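Transcriptional regulator ComR (Streptococcus vestibularis F0396, PDB 6HU8) regulates the competence system, probably binding DNA through its helix-turn-helix region and a signalling peptide through its tetratricopeptide domain. Local coordinates at residues L123-N128 with I166-Y171; K140-Y145 with F170-G175; Q151-K156 with F184-D189; N161-I166 with F207-A212. All coordinates share one frame; numbering follows the deposited sequence.

How the contacts relate
All four contacts lie in the tetratricopeptide region, an all-helical array. Helix 160-173 is the hub. It meets helix 117-131 in contact 1, helix 139-152 in contact 2 and helix 200-219 in contact 4. Contact 3 joins the end of helix 139-152 and its following turn to helix 181-192. Contacts 1 and 2 are neighbours, with centres about 7 Å apart, and they share Phe170 and Tyr171. Contact 4 is about 8 Å from contact 1, centre to centre, and shares Ile166. The centre of contact 3 lies about 16 Å from that of contact 1. Along the chain, the segments of contact 3 alternate with those of the others. The contacts knit five consecutive helices into one block.

Contact 1 (L123-N128 with I166-Y171); sequences LDILEN and IDYYFY
Asn128 and Tyr168 make the polar link between the two helices. The amide nitrogen Asn128 ND2 donates to Tyr168 OH at 2.8 Å, with an N-H...O angle of 153°. The phenol oxygen lies close to the amide plane, so the donor points well. The other end of the amide is also held, because Asn128 OD1 accepts a hydrogen bond from Arg138. This fixes which way round the amide sits. Arg138 also forms salt bridges with Asp124 and Glu127, so one guanidinium gathers three side chains of helix 117-131.

The apolar part is a CH-pi contact. Ile125 CG1 sits over one face of the Tyr168 ring, 4.1 Å from its centroid and shifted toward the rim. Its closest ring atom is Tyr168 CG, at 3.7 Å. Ile125 CD1 reaches back to Tyr168 CB at 3.8 Å. The ring lies across the gap because Tyr168 CG is anti to the backbone N (chi1 -153°), which sends the phenol out toward helix 117-131. Asn128 CB also touches the ring, 3.9 Å from Tyr168 CE1.

A looser contact comes from the next turn. Tyr171 OH lies 3.6 Å from Asn128 O, but it is hydrogen-bonded to Thr133 O in the loop after helix 117-131.

The two helices belong to the helical tetratricopeptide domain. Their short segments cross at 38°, with axes 10.0 Å apart. Helix 139-152 closes the side of this pair: Val141 packs on Asp124 and Tyr168, and Tyr145 meets the Tyr168 ring edge-to-face. Helices 181-192 and 200-219 pack against other residues of helix 160-173.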
# COMPACT_ATOMS: atom_id res chain seq x y z
N LEU A 123 1.35 8.86 -2.75
CA LEU A 123 0.28 9.68 -3.32
C LEU A 123 -0.08 9.19 -4.72
O LEU A 123 -1.25 9.08 -5.06
CB LEU A 123 0.69 11.15 -3.34
CG LEU A 123 0.89 11.76 -1.94
CD1 LEU A 123 1.29 13.24 -2.02
CD2 LEU A 123 -0.36 11.58 -1.09
N ASP A 124 0.94 8.90 -5.53
CA ASP A 124 0.73 8.38 -6.87
C ASP A 124 -0.06 7.05 -6.85
O ASP A 124 -0.94 6.85 -7.68
CB ASP A 124 2.06 8.17 -7.58
CG ASP A 124 2.64 9.47 -8.13
OD1 ASP A 124 1.87 10.38 -8.48
OD2 ASP A 124 3.88 9.55 -8.23
N ILE A 125 0.29 6.16 -5.92
CA ILE A 125 -0.36 4.85 -5.82
C ILE A 125 -1.85 4.97 -5.51
O ILE A 125 -2.68 4.39 -6.19
CB ILE A 125 0.29 3.95 -4.74
CG1 ILE A 125 1.66 3.46 -5.19
CG2 ILE A 125 -0.62 2.75 -4.41
CD1 ILE A 125 2.40 2.70 -4.11
N LEU A 126 -2.17 5.70 -4.45
CA LEU A 126 -3.56 5.96 -4.10
C LEU A 126 -4.33 6.54 -5.28
O LEU A 126 -5.45 6.12 -5.56
CB LEU A 126 -3.64 6.92 -2.91
CG LEU A 126 -3.16 6.36 -1.58
CD1 LEU A 126 -3.01 7.47 -0.56
CD2 LEU A 126 -4.13 5.30 -1.08
N GLU A 127 -3.71 7.49 -5.96
CA GLU A 127 -4.35 8.17 -7.07
C GLU A 127 -4.57 7.22 -8.25
O GLU A 127 -5.65 7.20 -8.83
CB GLU A 127 -3.53 9.38 -7.51
CG GLU A 127 -4.26 10.28 -8.49
CD GLU A 127 -3.34 11.32 -9.12
OE1 GLU A 127 -3.69 12.52 -9.08
OE2 GLU A 127 -2.28 10.94 -9.66
N ASN A 128 -3.54 6.44 -8.60
CA ASN A 128 -3.62 5.51 -9.72
C ASN A 128 -4.71 4.44 -9.49
O ASN A 128 -5.58 4.26 -10.33
CB ASN A 128 -2.26 4.86 -9.98
CG ASN A 128 -1.30 5.78 -10.74
OD1 ASN A 128 -1.64 6.92 -11.07
ND2 ASN A 128 -0.08 5.29 -11.02
N ILE A 166 2.66 -2.51 -1.49
CA ILE A 166 2.15 -3.87 -1.63
C ILE A 166 0.75 -3.83 -2.27
O ILE A 166 0.38 -4.73 -3.03
CB ILE A 166 2.11 -4.60 -0.27
CG1 ILE A 166 3.53 -4.89 0.20
CG2 ILE A 166 1.31 -5.91 -0.37
CD1 ILE A 166 3.62 -5.52 1.57
N ASP A 167 -0.02 -2.79 -1.98
CA ASP A 167 -1.29 -2.60 -2.66
C ASP A 167 -1.07 -2.43 -4.18
O ASP A 167 -1.76 -3.06 -5.00
CB ASP A 167 -2.02 -1.39 -2.08
CG ASP A 167 -3.52 -1.52 -2.17
OD1 ASP A 167 -4.01 -2.51 -2.76
OD2 ASP A 167 -4.21 -0.63 -1.64
N TYR A 168 -0.09 -1.60 -4.56
CA TYR A 168 0.20 -1.35 -5.98
C TYR A 168 0.66 -2.64 -6.67
O TYR A 168 0.35 -2.88 -7.85
CB TYR A 168 1.27 -0.27 -6.13
CG TYR A 168 1.21 0.51 -7.43
CD1 TYR A 168 -0.01 0.97 -7.93
CD2 TYR A 168 2.37 0.82 -8.14
CE1 TYR A 168 -0.07 1.69 -9.11
CE2 TYR A 168 2.32 1.56 -9.31
CZ TYR A 168 1.10 1.99 -9.80
OH TYR A 168 1.06 2.72 -10.96
N TYR A 169 1.40 -3.46 -5.93
CA TYR A 169 1.81 -4.77 -6.44
C TYR A 169 0.59 -5.63 -6.77
O TYR A 169 0.46 -6.13 -7.89
CB TYR A 169 2.73 -5.47 -5.42
CG TYR A 169 2.82 -6.98 -5.61
CD1 TYR A 169 3.33 -7.52 -6.80
CD2 TYR A 169 2.41 -7.85 -4.61
CE1 TYR A 169 3.41 -8.91 -6.98
CE2 TYR A 169 2.48 -9.24 -4.79
CZ TYR A 169 2.98 -9.76 -5.97
OH TYR A 169 3.05 -11.12 -6.16
N PHE A 170 -0.33 -5.79 -5.82
CA PHE A 170 -1.56 -6.55 -6.07
C PHE A 170 -2.33 -5.98 -7.25
O PHE A 170 -2.90 -6.72 -8.06
CB PHE A 170 -2.44 -6.58 -4.82
CG PHE A 170 -1.83 -7.36 -3.68
CD1 PHE A 170 -1.10 -8.51 -3.94
CD2 PHE A 170 -1.99 -6.94 -2.38
CE1 PHE A 170 -0.53 -9.24 -2.91
CE2 PHE A 170 -1.43 -7.68 -1.34
CZ PHE A 170 -0.68 -8.82 -1.60
N TYR A 171 -2.33 -4.65 -7.35
CA TYR A 171 -2.93 -3.95 -8.48
C TYR A 171 -2.34 -4.38 -9.83
O TYR A 171 -3.04 -4.36 -10.84
CB TYR A 171 -2.77 -2.45 -8.29
CG TYR A 171 -3.49 -1.55 -9.28
CD1 TYR A 171 -4.88 -1.50 -9.31
CD2 TYR A 171 -2.79 -0.71 -10.13
CE1 TYR A 171 -5.55 -0.65 -10.18
CE2 TYR A 171 -3.44 0.14 -11.01
CZ TYR A 171 -4.82 0.17 -11.03
OH TYR A 171 -5.48 1.01 -11.90

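Contact 2 (K140-Y145 with F170-G175); sequences KVEEIY and FYHLYG
The imidazole of His172 has the phenol ring of Tyr145 on one face and the carboxylate of Glu142 at its edge. The two rings are nearly parallel, with planes 18° apart. They are slid so far past each other that they barely overlap, and their centroids are 4.7 Å apart. The closest atoms are Tyr145 CE2 and His172 CE1, at 3.6 Å. Tyr145 OH lies above the rim of the imidazole, 4.0 Å from His172 ND1. The Trp135 ring also stacks with His172.

At the edge, His172 NE2 donates to Glu142 OE2 at 2.9 Å, with an N-H...O angle of 154°. The carboxylate oxygen uses its syn lone pair and lies near the ring plane. The second oxygen, Glu142 OE1, is 3.2 Å from His172 NE2 and makes a weak bond, so the N-H is shared unevenly. The Glu142 chain bends at its second torsion (chi2 67°), which turns the carboxylate back toward His172.

His172 ND1 is hydrogen-bonded to the backbone oxygen of Tyr168, one turn earlier. Both ring nitrogens thus face oxygen acceptors. This pins the rotation of the ring and would suit a positively charged imidazolium beside the acidic Glu142.

The contact joins helix 139-152 to the C-terminal part of helix 160-173 within the tetratricopeptide domain. Tyr145 also packs on Val165 and Tyr169 of that helix. Helix 117-131 touches Val141, and helix 200-219 covers Phe170 and Leu173. Arg35 and Arg39 of helix 34-41, in the predicted helix-turn-helix region, touch Glu143, and Arg39 also touches Ile144.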
# COMPACT_ATOMS: atom_id res chain seq x y z
N LYS A 140 7.41 6.49 -15.09
CA LYS A 140 8.25 7.16 -14.11
C LYS A 140 7.86 6.71 -12.71
O LYS A 140 8.70 6.51 -11.85
CB LYS A 140 8.15 8.67 -14.25
CG LYS A 140 8.49 9.19 -15.64
CD LYS A 140 8.69 10.70 -15.68
CE LYS A 140 8.06 11.39 -14.46
NZ LYS A 140 8.54 12.79 -14.29
N VAL A 141 6.56 6.52 -12.50
CA VAL A 141 6.07 5.96 -11.25
C VAL A 141 6.50 4.50 -11.13
O VAL A 141 6.93 4.04 -10.07
CB VAL A 141 4.53 6.06 -11.18
CG1 VAL A 141 3.98 5.27 -10.01
CG2 VAL A 141 4.11 7.52 -11.12
N GLU A 142 6.41 3.78 -12.25
CA GLU A 142 6.75 2.36 -12.26
C GLU A 142 8.20 2.10 -11.85
O GLU A 142 8.48 1.15 -11.12
CB GLU A 142 6.47 1.75 -13.64
CG GLU A 142 6.61 0.24 -13.71
CD GLU A 142 5.55 -0.50 -12.89
OE1 GLU A 142 4.59 0.15 -12.39
OE2 GLU A 142 5.68 -1.74 -12.74
N GLU A 143 9.10 2.95 -12.34
CA GLU A 143 10.54 2.85 -12.05
C GLU A 143 10.81 3.03 -10.55
O GLU A 143 11.66 2.34 -9.97
CB GLU A 143 11.30 3.90 -12.88
CG GLU A 143 12.82 3.86 -12.75
CD GLU A 143 13.52 5.00 -13.52
OE1 GLU A 143 12.91 6.08 -13.70
OE2 GLU A 143 14.69 4.83 -13.94
N ILE A 144 10.11 3.98 -9.94
CA ILE A 144 10.23 4.22 -8.50
C ILE A 144 9.59 3.08 -7.70
O ILE A 144 10.19 2.54 -6.76
CB ILE A 144 9.59 5.59 -8.12
CG1 ILE A 144 10.48 6.73 -8.62
CG2 ILE A 144 9.34 5.70 -6.60
CD1 ILE A 144 9.75 8.02 -8.91
N TYR A 145 8.39 2.68 -8.10
CA TYR A 145 7.72 1.58 -7.43
C TYR A 145 8.60 0.34 -7.47
O TYR A 145 8.68 -0.41 -6.50
CB TYR A 145 6.35 1.29 -8.07
CG TYR A 145 5.92 -0.14 -7.96
CD1 TYR A 145 5.25 -0.61 -6.82
CD2 TYR A 145 6.15 -1.03 -9.00
CE1 TYR A 145 4.85 -1.94 -6.72
CE2 TYR A 145 5.77 -2.35 -8.92
CZ TYR A 145 5.12 -2.80 -7.79
OH TYR A 145 4.76 -4.13 -7.76
N PHE A 170 -0.33 -5.79 -5.82
CA PHE A 170 -1.56 -6.55 -6.07
C PHE A 170 -2.33 -5.98 -7.25
O PHE A 170 -2.90 -6.72 -8.06
CB PHE A 170 -2.44 -6.58 -4.82
CG PHE A 170 -1.83 -7.36 -3.68
CD1 PHE A 170 -1.10 -8.51 -3.94
CD2 PHE A 170 -1.99 -6.94 -2.38
CE1 PHE A 170 -0.53 -9.24 -2.91
CE2 PHE A 170 -1.43 -7.68 -1.34
CZ PHE A 170 -0.68 -8.82 -1.60
N TYR A 171 -2.33 -4.65 -7.35
CA TYR A 171 -2.93 -3.95 -8.48
C TYR A 171 -2.34 -4.38 -9.83
O TYR A 171 -3.04 -4.36 -10.84
CB TYR A 171 -2.77 -2.45 -8.29
CG TYR A 171 -3.49 -1.55 -9.28
CD1 TYR A 171 -4.88 -1.50 -9.31
CD2 TYR A 171 -2.79 -0.71 -10.13
CE1 TYR A 171 -5.55 -0.65 -10.18
CE2 TYR A 171 -3.44 0.14 -11.01
CZ TYR A 171 -4.82 0.17 -11.03
OH TYR A 171 -5.48 1.01 -11.90
N HIS A 172 -1.06 -4.76 -9.84
CA HIS A 172 -0.44 -5.30 -11.06
C HIS A 172 -1.02 -6.67 -11.44
O HIS A 172 -1.06 -7.04 -12.62
CB HIS A 172 1.08 -5.47 -10.91
CG HIS A 172 1.86 -4.20 -11.03
ND1 HIS A 172 1.68 -3.14 -10.17
CD2 HIS A 172 2.82 -3.83 -11.90
CE1 HIS A 172 2.50 -2.16 -10.52
NE2 HIS A 172 3.21 -2.56 -11.56
N LEU A 173 -1.43 -7.43 -10.43
CA LEU A 173 -1.87 -8.80 -10.64
C LEU A 173 -3.33 -8.89 -11.04
O LEU A 173 -3.79 -9.95 -11.44
CB LEU A 173 -1.65 -9.63 -9.38
CG LEU A 173 -0.21 -9.75 -8.89
CD1 LEU A 173 -0.13 -10.74 -7.75
CD2 LEU A 173 0.69 -10.17 -10.05
N TYR A 174 -4.05 -7.78 -10.91
CA TYR A 174 -5.48 -7.78 -11.18
C TYR A 174 -5.79 -8.22 -12.61
O TYR A 174 -5.24 -7.70 -13.57
CB TYR A 174 -6.07 -6.39 -10.95
CG TYR A 174 -7.57 -6.37 -11.05
CD1 TYR A 174 -8.36 -6.82 -10.00
CD2 TYR A 174 -8.21 -5.91 -12.20
CE1 TYR A 174 -9.75 -6.81 -10.08
CE2 TYR A 174 -9.59 -5.90 -12.30
CZ TYR A 174 -10.35 -6.35 -11.23
OH TYR A 174 -11.73 -6.34 -11.32
N GLY A 175 -6.68 -9.20 -12.73
CA GLY A 175 -7.09 -9.69 -14.03
C GLY A 175 -6.13 -10.67 -14.68
O GLY A 175 -6.47 -11.31 -15.67

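Contact 3 (Q151-K156 with F184-D189); sequences QVKRKK and FDRIVD
Lys153 and Arg186 meet where a type I beta turn, Val152 to Lys155, carries the chain away from helix 139-152. The turn is part of the helical tetratricopeptide domain and is closed by a backbone bond from Lys155 N to Val152 O. It lies against helix 181-192, where the closest alpha carbons, Lys153 CA and Ile187 CA, are 7.0 Å apart.

The buried side is apolar but touches lightly. Val152 CG1 faces Ile187 CD1 at 4.4 Å. Ile187 reaches this point because its second torsion (chi2 -60°) folds the methyl CD1 back toward the turn. Ile166 of helix 160-173 and Phe158 pack on Val152 as well, so the small contact belongs to a wider apolar layer.

The Lys153-Arg186 pair packs closest, although it is nearer the solvent. Arg186 starts with CG anti to its backbone N (chi1 -178°) and then bends twice. The bends lay its guanidinium beside the turn, with Lys153 CB 4.2 Å above the plane of that group and offset toward its rim. A crystal neighbour also touches Arg186, so this pose may partly reflect the lattice. The looseness lies in the charged ends, which find no hydrogen bond across the contact. The Lys153 amine stretches elsewhere, to a salt bridge with Glu150, and Lys153 NZ stays 5.6 Å from Arg186 NH1.

The same stretch also meets the N-terminal part of the chain, which carries the predicted helix-turn-helix: Arg154 pairs with Asp28, and Gln151 hydrogen-bonds to Gln36 and Lys51. Across the contact itself, the closest approach is that of a carbonyl to a methylene, with Lys153 O 3.4 Å from Arg186 CD.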
# COMPACT_ATOMS: atom_id res chain seq x y z
N GLN A 151 12.66 -3.60 -2.20
CA GLN A 151 13.07 -3.42 -0.82
C GLN A 151 12.02 -4.01 0.12
O GLN A 151 12.35 -4.59 1.16
CB GLN A 151 13.34 -1.93 -0.55
CG GLN A 151 14.68 -1.51 -1.17
CD GLN A 151 14.90 -0.01 -1.25
OE1 GLN A 151 13.97 0.78 -1.14
NE2 GLN A 151 16.14 0.38 -1.47
N VAL A 152 10.75 -3.93 -0.27
CA VAL A 152 9.69 -4.46 0.60
C VAL A 152 9.80 -5.99 0.68
O VAL A 152 9.55 -6.59 1.74
CB VAL A 152 8.29 -4.03 0.11
CG1 VAL A 152 7.19 -4.94 0.67
CG2 VAL A 152 8.03 -2.58 0.49
N LYS A 153 10.20 -6.62 -0.42
CA LYS A 153 10.38 -8.07 -0.48
C LYS A 153 11.29 -8.61 0.63
O LYS A 153 11.16 -9.76 1.05
CB LYS A 153 10.95 -8.49 -1.83
CG LYS A 153 10.01 -8.36 -3.03
CD LYS A 153 10.79 -8.67 -4.31
CE LYS A 153 9.94 -8.52 -5.56
NZ LYS A 153 10.67 -8.85 -6.84
N ARG A 154 12.21 -7.78 1.11
CA ARG A 154 13.20 -8.22 2.09
C ARG A 154 12.80 -7.91 3.52
O ARG A 154 13.52 -8.27 4.45
CB ARG A 154 14.57 -7.58 1.80
CG ARG A 154 15.07 -7.71 0.37
CD ARG A 154 16.01 -8.92 0.19
NE ARG A 154 17.14 -8.86 1.12
CZ ARG A 154 18.34 -8.36 0.84
NH1 ARG A 154 19.28 -8.37 1.77
NH2 ARG A 154 18.62 -7.86 -0.37
N LYS A 155 11.67 -7.23 3.71
CA LYS A 155 11.27 -6.76 5.03
C LYS A 155 10.40 -7.79 5.74
O LYS A 155 9.68 -8.55 5.09
CB LYS A 155 10.51 -5.42 4.95
CG LYS A 155 11.36 -4.20 4.59
CD LYS A 155 10.53 -2.92 4.66
CE LYS A 155 11.18 -1.79 3.87
NZ LYS A 155 10.37 -0.53 3.90
N LYS A 156 10.47 -7.80 7.07
CA LYS A 156 9.62 -8.66 7.88
C LYS A 156 8.49 -7.85 8.50
O LYS A 156 7.40 -8.37 8.73
CB LYS A 156 10.45 -9.36 8.97
CG LYS A 156 11.28 -10.53 8.44
CD LYS A 156 11.79 -11.43 9.56
CE LYS A 156 12.65 -12.59 9.02
NZ LYS A 156 13.99 -12.14 8.53
N PHE A 184 4.38 -13.79 -4.87
CA PHE A 184 3.04 -13.67 -4.30
C PHE A 184 2.95 -14.36 -2.94
O PHE A 184 2.54 -13.75 -1.95
CB PHE A 184 2.00 -14.26 -5.26
CG PHE A 184 0.57 -14.14 -4.76
CD1 PHE A 184 -0.12 -12.93 -4.86
CD2 PHE A 184 -0.08 -15.23 -4.19
CE1 PHE A 184 -1.44 -12.82 -4.40
CE2 PHE A 184 -1.39 -15.13 -3.72
CZ PHE A 184 -2.07 -13.92 -3.83
N ASP A 185 3.36 -15.62 -2.88
CA ASP A 185 3.27 -16.36 -1.63
C ASP A 185 4.13 -15.73 -0.53
O ASP A 185 3.74 -15.73 0.64
CB ASP A 185 3.67 -17.83 -1.82
CG ASP A 185 2.69 -18.60 -2.70
OD1 ASP A 185 1.64 -18.04 -3.07
OD2 ASP A 185 2.97 -19.78 -3.02
N ARG A 186 5.29 -15.21 -0.89
CA ARG A 186 6.14 -14.56 0.10
C ARG A 186 5.46 -13.32 0.65
O ARG A 186 5.46 -13.08 1.86
CB ARG A 186 7.50 -14.18 -0.49
CG ARG A 186 8.45 -13.55 0.53
CD ARG A 186 9.18 -12.32 -0.03
NE ARG A 186 9.52 -12.48 -1.44
CZ ARG A 186 10.67 -12.97 -1.90
NH1 ARG A 186 10.88 -13.06 -3.21
NH2 ARG A 186 11.61 -13.37 -1.05
N ILE A 187 4.88 -12.52 -0.24
CA ILE A 187 4.23 -11.29 0.20
C ILE A 187 3.00 -11.61 1.06
O ILE A 187 2.86 -11.07 2.17
CB ILE A 187 3.82 -10.41 -1.01
CG1 ILE A 187 5.06 -9.79 -1.66
CG2 ILE A 187 2.88 -9.32 -0.59
CD1 ILE A 187 5.86 -8.92 -0.72
N VAL A 188 2.14 -12.50 0.57
CA VAL A 188 0.94 -12.89 1.31
C VAL A 188 1.32 -13.38 2.69
O VAL A 188 0.72 -12.96 3.69
CB VAL A 188 0.13 -14.00 0.58
CG1 VAL A 188 -1.01 -14.49 1.46
CG2 VAL A 188 -0.40 -13.49 -0.75
N ASP A 189 2.32 -14.25 2.76
CA ASP A 189 2.72 -14.84 4.03
C ASP A 189 3.19 -13.78 5.02
O ASP A 189 2.90 -13.87 6.22
CB ASP A 189 3.81 -15.89 3.81
CG ASP A 189 4.40 -16.39 5.12
OD1 ASP A 189 3.71 -17.16 5.83
OD2 ASP A 189 5.55 -16.01 5.45

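Contact 4 (N161-I166 with F207-A212); sequences NDLLVI and FNDLMA
Asp209 projects from helix 200-219 onto the backbone of helix 160-173 at Leu163. The two helices run in roughly the same direction in the tetratricopeptide array, and the sharpest contact between these segments is made by one acidic side chain. The closest alpha carbons are Leu163 CA and Asp209 CA, 7.0 Å apart.

Asp209 CB points at the facing helix but is still 4.8 Å from Leu163 O. Its next atom, CG, is anti to the carbonyl carbon (chi1 -79°), and this puts the carboxyl group directly against the other backbone. Asp209 CG comes within 3.3 Å of Leu163 O. One branch, Asp209 OD1, is 3.2 Å from Leu163 O. Both are acceptors, so this pair is no hydrogen bond. Asp209 OD1 is also near the acid oxygen of Asp167. The other branch, Asp209 OD2, lies only 2.6 Å from Leu163 O. With a second acid close by in a buried site, the carboxyl group probably holds a proton, which would ease the crowding of oxygens.

Aliphatic atoms line the OD2 side of the carboxyl group. Ile166, from the next turn, crosses at about a right angle and brings its CG2 branch to 3.5 Å from Asp209 OD2. Leu163 itself packs beyond the acid on Tyr202, Ala205 and Leu206 of helix 200-219. Leu210, next in sequence to Asp209, faces helices 181-192 and 226-240 instead.

Leu163 CD2 completes the aliphatic side of the acid, 3.7 Å from Asp209 OD2.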
# COMPACT_ATOMS: atom_id res chain seq x y z
N ASN A 161 3.43 2.96 4.42
CA ASN A 161 3.91 3.12 3.04
C ASN A 161 4.22 1.77 2.39
O ASN A 161 3.91 1.57 1.22
CB ASN A 161 5.18 4.01 2.97
CG ASN A 161 4.88 5.47 3.25
OD1 ASN A 161 3.73 5.90 3.22
ND2 ASN A 161 5.93 6.23 3.52
N ASP A 162 4.84 0.86 3.14
CA ASP A 162 5.12 -0.49 2.62
C ASP A 162 3.83 -1.19 2.18
O ASP A 162 3.77 -1.80 1.10
CB ASP A 162 5.81 -1.36 3.67
CG ASP A 162 7.21 -0.90 4.00
OD1 ASP A 162 7.82 -0.18 3.18
OD2 ASP A 162 7.69 -1.27 5.10
N LEU A 163 2.80 -1.09 3.03
CA LEU A 163 1.50 -1.70 2.75
C LEU A 163 0.89 -1.13 1.49
O LEU A 163 0.22 -1.84 0.74
CB LEU A 163 0.54 -1.52 3.92
CG LEU A 163 0.88 -2.32 5.18
CD1 LEU A 163 -0.20 -2.10 6.21
CD2 LEU A 163 1.02 -3.80 4.88
N LEU A 164 1.14 0.15 1.23
CA LEU A 164 0.59 0.77 0.03
C LEU A 164 1.37 0.35 -1.23
O LEU A 164 0.78 0.18 -2.29
CB LEU A 164 0.54 2.29 0.19
CG LEU A 164 -0.49 2.72 1.25
CD1 LEU A 164 -0.44 4.22 1.51
CD2 LEU A 164 -1.89 2.32 0.85
N VAL A 165 2.69 0.21 -1.12
CA VAL A 165 3.46 -0.35 -2.22
C VAL A 165 2.92 -1.75 -2.54
O VAL A 165 2.74 -2.13 -3.70
CB VAL A 165 4.97 -0.43 -1.89
CG1 VAL A 165 5.71 -1.21 -2.96
CG2 VAL A 165 5.57 0.99 -1.71
N ILE A 166 2.66 -2.51 -1.49
CA ILE A 166 2.15 -3.87 -1.63
C ILE A 166 0.75 -3.83 -2.27
O ILE A 166 0.38 -4.73 -3.03
CB ILE A 166 2.11 -4.60 -0.27
CG1 ILE A 166 3.53 -4.89 0.20
CG2 ILE A 166 1.31 -5.91 -0.37
CD1 ILE A 166 3.62 -5.52 1.57
N PHE A 207 -6.02 -3.78 5.87
CA PHE A 207 -7.29 -4.40 5.53
C PHE A 207 -7.45 -4.46 4.00
O PHE A 207 -7.86 -5.49 3.46
CB PHE A 207 -8.46 -3.63 6.15
CG PHE A 207 -9.80 -4.24 5.86
CD1 PHE A 207 -10.28 -5.26 6.65
CD2 PHE A 207 -10.55 -3.81 4.78
CE1 PHE A 207 -11.52 -5.85 6.37
CE2 PHE A 207 -11.77 -4.38 4.49
CZ PHE A 207 -12.26 -5.41 5.28
N ASN A 208 -7.12 -3.37 3.32
CA ASN A 208 -7.28 -3.32 1.87
C ASN A 208 -6.31 -4.26 1.14
O ASN A 208 -6.64 -4.82 0.09
CB ASN A 208 -7.10 -1.88 1.39
CG ASN A 208 -8.31 -1.02 1.68
OD1 ASN A 208 -9.43 -1.52 1.72
ND2 ASN A 208 -8.10 0.28 1.88
N ASP A 209 -5.12 -4.44 1.69
CA ASP A 209 -4.20 -5.44 1.15
C ASP A 209 -4.74 -6.85 1.36
O ASP A 209 -4.63 -7.69 0.49
CB ASP A 209 -2.84 -5.33 1.81
CG ASP A 209 -2.01 -4.21 1.23
OD1 ASP A 209 -2.52 -3.49 0.35
OD2 ASP A 209 -0.86 -4.07 1.66
N LEU A 210 -5.30 -7.10 2.53
CA LEU A 210 -5.90 -8.41 2.79
C LEU A 210 -7.09 -8.66 1.85
O LEU A 210 -7.26 -9.77 1.34
CB LEU A 210 -6.32 -8.50 4.25
CG LEU A 210 -5.16 -8.66 5.23
CD1 LEU A 210 -5.62 -8.39 6.64
CD2 LEU A 210 -4.59 -10.05 5.11
N MET A 211 -7.90 -7.62 1.61
CA MET A 211 -9.01 -7.79 0.67
C MET A 211 -8.48 -8.16 -0.71
O MET A 211 -9.07 -9.03 -1.37
CB MET A 211 -9.87 -6.52 0.58
CG MET A 211 -10.81 -6.31 1.80
SD MET A 211 -12.17 -7.49 1.98
CE MET A 211 -13.33 -6.84 0.77
N ALA A 212 -7.39 -7.52 -1.13
CA ALA A 212 -6.77 -7.77 -2.44
C ALA A 212 -6.28 -9.21 -2.57
O ALA A 212 -6.45 -9.84 -3.61
CB ALA A 212 -5.59 -6.79 -2.68